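Side-chain contacts in biofilm-surface layer protein A (Bacillus subtilis, PDB 4BHU), which self-polymerizes into a mechanically stable layer on the surface of biofilms, makes them hydrophobic, and is required for complex colony architecture: residues 46-51 with 100-105; 65-68 with 73-76. The protein carries 1 engineered substitution. All blocks are in the same frame, centred on the assembly; numbering follows the deposited sequence.

Contact 1: residues 46-51 with 100-105; sequences SGFTAN and GTYTFR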
loop_
_atom_site.group_PDB
_atom_site.type_symbol
_atom_site.label_atom_id
_atom_site.label_comp_id
_atom_site.label_asym_id
_atom_site.label_seq_id
_atom_site.Cartn_x
_atom_site.Cartn_y
_atom_site.Cartn_z
ATOM N N SER I 46 -42.435 9.074 26.984
ATOM C CA SER I 46 -42.448 9.544 28.371
ATOM C C SER I 46 -42.941 8.385 29.220
ATOM O O SER I 46 -43.884 7.699 28.843
ATOM C CB SER I 46 -43.345 10.779 28.544
ATOM O OG SER I 46 -42.943 11.528 29.686
ATOM N N GLY I 47 -42.272 8.158 30.341
ATOM C CA GLY I 47 -42.507 6.979 31.154
ATOM C C GLY I 47 -41.328 6.023 31.129
ATOM O O GLY I 47 -41.165 5.214 32.037
ATOM N N PHE I 48 -40.492 6.115 30.090
ATOM C CA PHE I 48 -39.267 5.315 30.018
ATOM C C PHE I 48 -38.021 6.172 29.844
ATOM O O PHE I 48 -38.052 7.209 29.169
ATOM C CB PHE I 48 -39.368 4.298 28.879
ATOM C CG PHE I 48 -40.435 3.280 29.096
ATOM C CD1 PHE I 48 -40.163 2.113 29.775
ATOM C CD2 PHE I 48 -41.723 3.502 28.645
ATOM C CE1 PHE I 48 -41.154 1.181 29.988
ATOM C CE2 PHE I 48 -42.715 2.572 28.857
ATOM C CZ PHE I 48 -42.424 1.411 29.530
ATOM N N THR I 49 -36.928 5.739 30.458
ATOM C CA THR I 49 -35.661 6.448 30.340
ATOM C C THR I 49 -34.528 5.462 30.374
ATOM O O THR I 49 -34.667 4.373 30.932
ATOM C CB THR I 49 -35.419 7.419 31.523
ATOM O OG1 THR I 49 -35.479 6.677 32.743
ATOM C CG2 THR I 49 -36.460 8.536 31.549
ATOM N N ALA I 50 -33.389 5.866 29.810
ATOM C CA ALA I 50 -32.198 5.034 29.800
ATOM C C ALA I 50 -31.164 5.662 30.693
ATOM O O ALA I 50 -31.128 6.889 30.849
ATOM C CB ALA I 50 -31.638 4.869 28.354
ATOM N N ASN I 51 -30.315 4.812 31.263
ATOM C CA ASN I 51 -29.171 5.254 32.041
ATOM C C ASN I 51 -28.025 4.295 31.773
ATOM O O ASN I 51 -28.175 3.351 30.990
ATOM C CB ASN I 51 -29.515 5.331 33.536
ATOM C CG ASN I 51 -29.915 3.991 34.127
ATOM O OD1 ASN I 51 -29.278 2.963 33.889
ATOM N ND2 ASN I 51 -30.977 4.003 34.924
ATOM N N GLY I 100 -51.286 1.816 29.764
ATOM C CA GLY I 100 -51.503 2.388 28.450
ATOM C C GLY I 100 -50.584 1.737 27.416
ATOM O O GLY I 100 -49.779 0.864 27.739
ATOM N N THR I 101 -50.718 2.154 26.166
ATOM C CA THR I 101 -49.803 1.697 25.131
ATOM C C THR I 101 -48.691 2.735 24.986
ATOM O O THR I 101 -48.957 3.945 24.966
ATOM C CB THR I 101 -50.518 1.502 23.792
ATOM O OG1 THR I 101 -51.031 2.763 23.336
ATOM C CG2 THR I 101 -51.656 0.528 23.949
ATOM N N TYR I 102 -47.452 2.246 24.894
ATOM C CA TYR I 102 -46.268 3.094 24.772
ATOM C C TYR I 102 -45.478 2.722 23.520
ATOM O O TYR I 102 -45.139 1.543 23.318
ATOM C CB TYR I 102 -45.384 2.921 26.001
ATOM C CG TYR I 102 -45.997 3.493 27.255
ATOM C CD1 TYR I 102 -46.957 2.784 27.968
ATOM C CD2 TYR I 102 -45.621 4.756 27.723
ATOM C CE1 TYR I 102 -47.518 3.306 29.122
ATOM C CE2 TYR I 102 -46.164 5.281 28.873
ATOM C CZ TYR I 102 -47.119 4.560 29.567
ATOM O OH TYR I 102 -47.662 5.096 30.718
ATOM N N THR I 103 -45.191 3.730 22.701
ATOM C CA THR I 103 -44.535 3.531 21.418
ATOM C C THR I 103 -43.074 3.983 21.431
ATOM O O THR I 103 -42.746 5.103 21.843
ATOM C CB THR I 103 -45.266 4.288 20.290
ATOM O OG1 THR I 103 -46.647 3.901 20.256
ATOM C CG2 THR I 103 -44.612 3.992 18.932
ATOM N N PHE I 104 -42.214 3.084 20.964
ATOM C CA PHE I 104 -40.786 3.322 20.848
ATOM C C PHE I 104 -40.436 3.478 19.375
ATOM O O PHE I 104 -41.058 2.856 18.510
ATOM C CB PHE I 104 -40.001 2.142 21.418
ATOM C CG PHE I 104 -40.229 1.914 22.879
ATOM C CD1 PHE I 104 -41.357 1.247 23.318
ATOM C CD2 PHE I 104 -39.325 2.381 23.819
ATOM C CE1 PHE I 104 -41.568 1.036 24.665
ATOM C CE2 PHE I 104 -39.532 2.174 25.174
ATOM C CZ PHE I 104 -40.658 1.501 25.595
ATOM N N ARG I 105 -39.430 4.305 19.114
ATOM C CA ARG I 105 -38.989 4.619 17.762
ATOM C C ARG I 105 -37.485 4.386 17.674
ATOM O O ARG I 105 -36.752 4.487 18.660
ATOM C CB ARG I 105 -39.332 6.068 17.398
ATOM C CG ARG I 105 -40.830 6.338 17.395
ATOM C CD ARG I 105 -41.191 7.822 17.357
ATOM N NE ARG I 105 -42.644 8.007 17.306
ATOM C CZ ARG I 105 -43.448 7.963 18.368
ATOM N NH1 ARG I 105 -42.959 7.742 19.581
ATOM N NH2 ARG I 105 -44.754 8.134 18.221
#
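Phe-48 pushes the edge of its ring against the face of Tyr-102 and takes Phe-104 CZ over one of its own faces. The first pair is a T-shaped stack. Its planes stand at 83° and its ring centroids are 5.5 Å apart. Phe-48 CE2 does the touching, 3.8 Å from Tyr-102 CG. The second pair is also edge-to-face, but more tilted, with planes at 57°. Here Phe-104 CZ is the contact atom, 3.8 Å from Phe-48 CD2 and displaced from the ring centre toward the rim. Phe-48 is therefore used twice, by edge and by face, and is the middle member of an aromatic cluster. Its CG lies anti to the carbonyl carbon, chi1 -65°, which carries the ring from the loop toward the strand. Tyr-102 and Phe-104 are two residues apart on that strand and meet different parts of the ring.

The loop backbone also reaches Tyr-102. Ser-46 O lies in the plane of the tyrosine ring, at its edge, 3.3 Å from Tyr-102 CE2. Gly-47 has a positive phi, at which a beta carbon would press on the Ser-46 carbonyl and also crowd Tyr-102 CE2. No hydrogen bond joins the two segments, and the contact rests on ring packing. The OH of Tyr-102 hydrogen-bonds to Ala-98 O, outside the two segments.

The cluster sits between the loop and strand 100-109 in the immunoglobulin-like beta-sandwich of the BslA domain, which makes up most of this construct. The fold is consistent with the E-set clan. Strand 100-109 pairs with strands 39-43 and 119-125, and Ile-123 of the latter touches both phenylalanines. From the three-stranded sheet, strand 22-30 brings Ile-25 to Phe-48 and Leu-27 to Phe-104.

Contact 2: residues 65-68 with 73-76; sequences QILN and VRVP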
loop_
_atom_site.group_PDB
_atom_site.type_symbol
_atom_site.label_atom_id
_atom_site.label_comp_id
_atom_site.label_asym_id
_atom_site.label_seq_id
_atom_site.Cartn_x
_atom_site.Cartn_y
_atom_site.Cartn_z
ATOM N N GLN I 65 -23.978 9.074 25.241
ATOM C CA GLN I 65 -24.938 8.382 24.390
ATOM C C GLN I 65 -26.382 8.579 24.816
ATOM O O GLN I 65 -27.309 8.183 24.103
ATOM C CB GLN I 65 -24.632 6.884 24.364
ATOM C CG GLN I 65 -23.328 6.553 23.669
ATOM C CD GLN I 65 -22.963 5.067 23.739
ATOM O OE1 GLN I 65 -23.420 4.342 24.619
ATOM N NE2 GLN I 65 -22.121 4.621 22.812
ATOM N N ILE I 66 -26.580 9.188 25.976
ATOM C CA ILE I 66 -27.923 9.384 26.503
ATOM C C ILE I 66 -28.215 10.879 26.608
ATOM O O ILE I 66 -27.437 11.625 27.204
ATOM C CB ILE I 66 -28.066 8.759 27.902
ATOM C CG1 ILE I 66 -27.755 7.266 27.845
ATOM C CG2 ILE I 66 -29.487 8.971 28.433
ATOM C CD1 ILE I 66 -27.526 6.637 29.190
ATOM N N LEU I 67 -29.324 11.322 26.032
ATOM C CA LEU I 67 -29.711 12.719 26.197
ATOM C C LEU I 67 -31.230 12.909 26.196
ATOM O O LEU I 67 -31.988 11.941 26.230
ATOM C CB LEU I 67 -29.068 13.559 25.097
ATOM C CG LEU I 67 -29.353 13.039 23.698
ATOM C CD1 LEU I 67 -29.751 14.212 22.815
ATOM C CD2 LEU I 67 -28.132 12.287 23.132
ATOM N N ASN I 68 -31.679 14.163 26.148
ATOM C CA ASN I 68 -33.114 14.430 26.108
ATOM C C ASN I 68 -33.777 13.822 27.351
ATOM O O ASN I 68 -34.823 13.170 27.276
ATOM C CB ASN I 68 -33.716 13.860 24.825
ATOM C CG ASN I 68 -35.172 14.223 24.650
ATOM O OD1 ASN I 68 -35.667 15.189 25.246
ATOM N ND2 ASN I 68 -35.875 13.441 23.836
ATOM N N VAL I 73 -31.329 7.674 22.930
ATOM C CA VAL I 73 -30.067 6.952 22.976
ATOM C C VAL I 73 -29.477 6.992 21.577
ATOM O O VAL I 73 -30.114 6.558 20.616
ATOM C CB VAL I 73 -30.258 5.501 23.456
ATOM C CG1 VAL I 73 -28.930 4.776 23.451
ATOM C CG2 VAL I 73 -30.876 5.478 24.868
ATOM N N ARG I 74 -28.264 7.530 21.490
ATOM C CA ARG I 74 -27.598 7.835 20.226
ATOM C C ARG I 74 -26.217 7.196 20.170
ATOM O O ARG I 74 -25.377 7.425 21.055
ATOM C CB ARG I 74 -27.411 9.331 20.138
ATOM C CG ARG I 74 -27.845 9.955 18.865
ATOM C CD ARG I 74 -27.821 11.456 19.040
ATOM N NE ARG I 74 -29.136 12.038 18.821
ATOM C CZ ARG I 74 -29.400 13.330 18.942
ATOM N NH1 ARG I 74 -28.432 14.165 19.288
ATOM N NH2 ARG I 74 -30.627 13.785 18.722
ATOM N N VAL I 75 -25.987 6.399 19.128
ATOM C CA VAL I 75 -24.694 5.765 18.907
ATOM C C VAL I 75 -24.221 6.017 17.486
ATOM O O VAL I 75 -24.717 5.388 16.539
ATOM C CB VAL I 75 -24.760 4.270 19.136
ATOM C CG1 VAL I 75 -23.363 3.678 19.024
ATOM C CG2 VAL I 75 -25.350 3.974 20.518
ATOM N N PRO I 76 -23.303 6.977 17.332
ATOM C CA PRO I 76 -22.758 7.253 16.012
ATOM C C PRO I 76 -22.013 6.006 15.565
ATOM O O PRO I 76 -21.347 5.343 16.379
ATOM C CB PRO I 76 -21.827 8.454 16.259
ATOM C CG PRO I 76 -22.395 9.120 17.488
ATOM C CD PRO I 76 -22.828 7.959 18.334
#
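Leu-67 lays CD1 over one face of the Arg-74 guanidinium, offset toward its rim, 3.7 Å above its plane and 3.8 Å from Arg-74 NH1. The two side chains cross at about a right angle. A bend at chi3 of Arg-74, -120°, turns the guanidinium in this direction. At the backbone, Arg-74 N donates to Gln-65 O over 2.9 Å in a nearly straight bond. The same Gln-65 O also receives a CA-H...O contact from Val-73 CA at 3.2 Å. The aliphatic part of Gln-65 runs past the strand, with its CG 3.4 Å from Arg-74 O. Its amide NE2 ends against Val-75 CG2 at 4.0 Å.

The contact joins the two strands of a beta hairpin, 66-67 and 72-76, with Gln-65 just before the first. Ile-66 and Val-73 form an antiparallel non-hydrogen-bonded pair, with both side chains on one face of the sheet and both touching Leu-61.

Further out, Arg-62 N hydrogen-bonds to Gln-65 OE1 and fixes the amide end. Arg-74 NE makes a salt bridge with Glu-41 of the adjoining strand 39-43. Arg-74 also packs on a polar side chain of a neighbouring subunit, and Pro-76 on an apolar one.

From the N terminus, the chain first runs through strands 7-12, 22-30 and 39-43. Residues 46-51 lie in the loop after 39-43; their partner, strand 100-109, lies further along the chain. After the short strands 55-56 and 59-60 comes the hairpin. Contact 2 closes its short loop and ties the edge strand 66-67 to strand 72-76. Contact 1 closes a longer loop, with contact 2 nested inside, and ties the loop after 39-43 to strand 100-109. Both reach the same five-stranded sheet, with strand 39-43 lying between 72-76 and 100-109. Their centres are about 15 Å apart, yet they touch. Ala-50 CB packs 3.6 Å from Val-73 CG2, and Asn-51 C lies 3.5 Å from Ile-66 CD1.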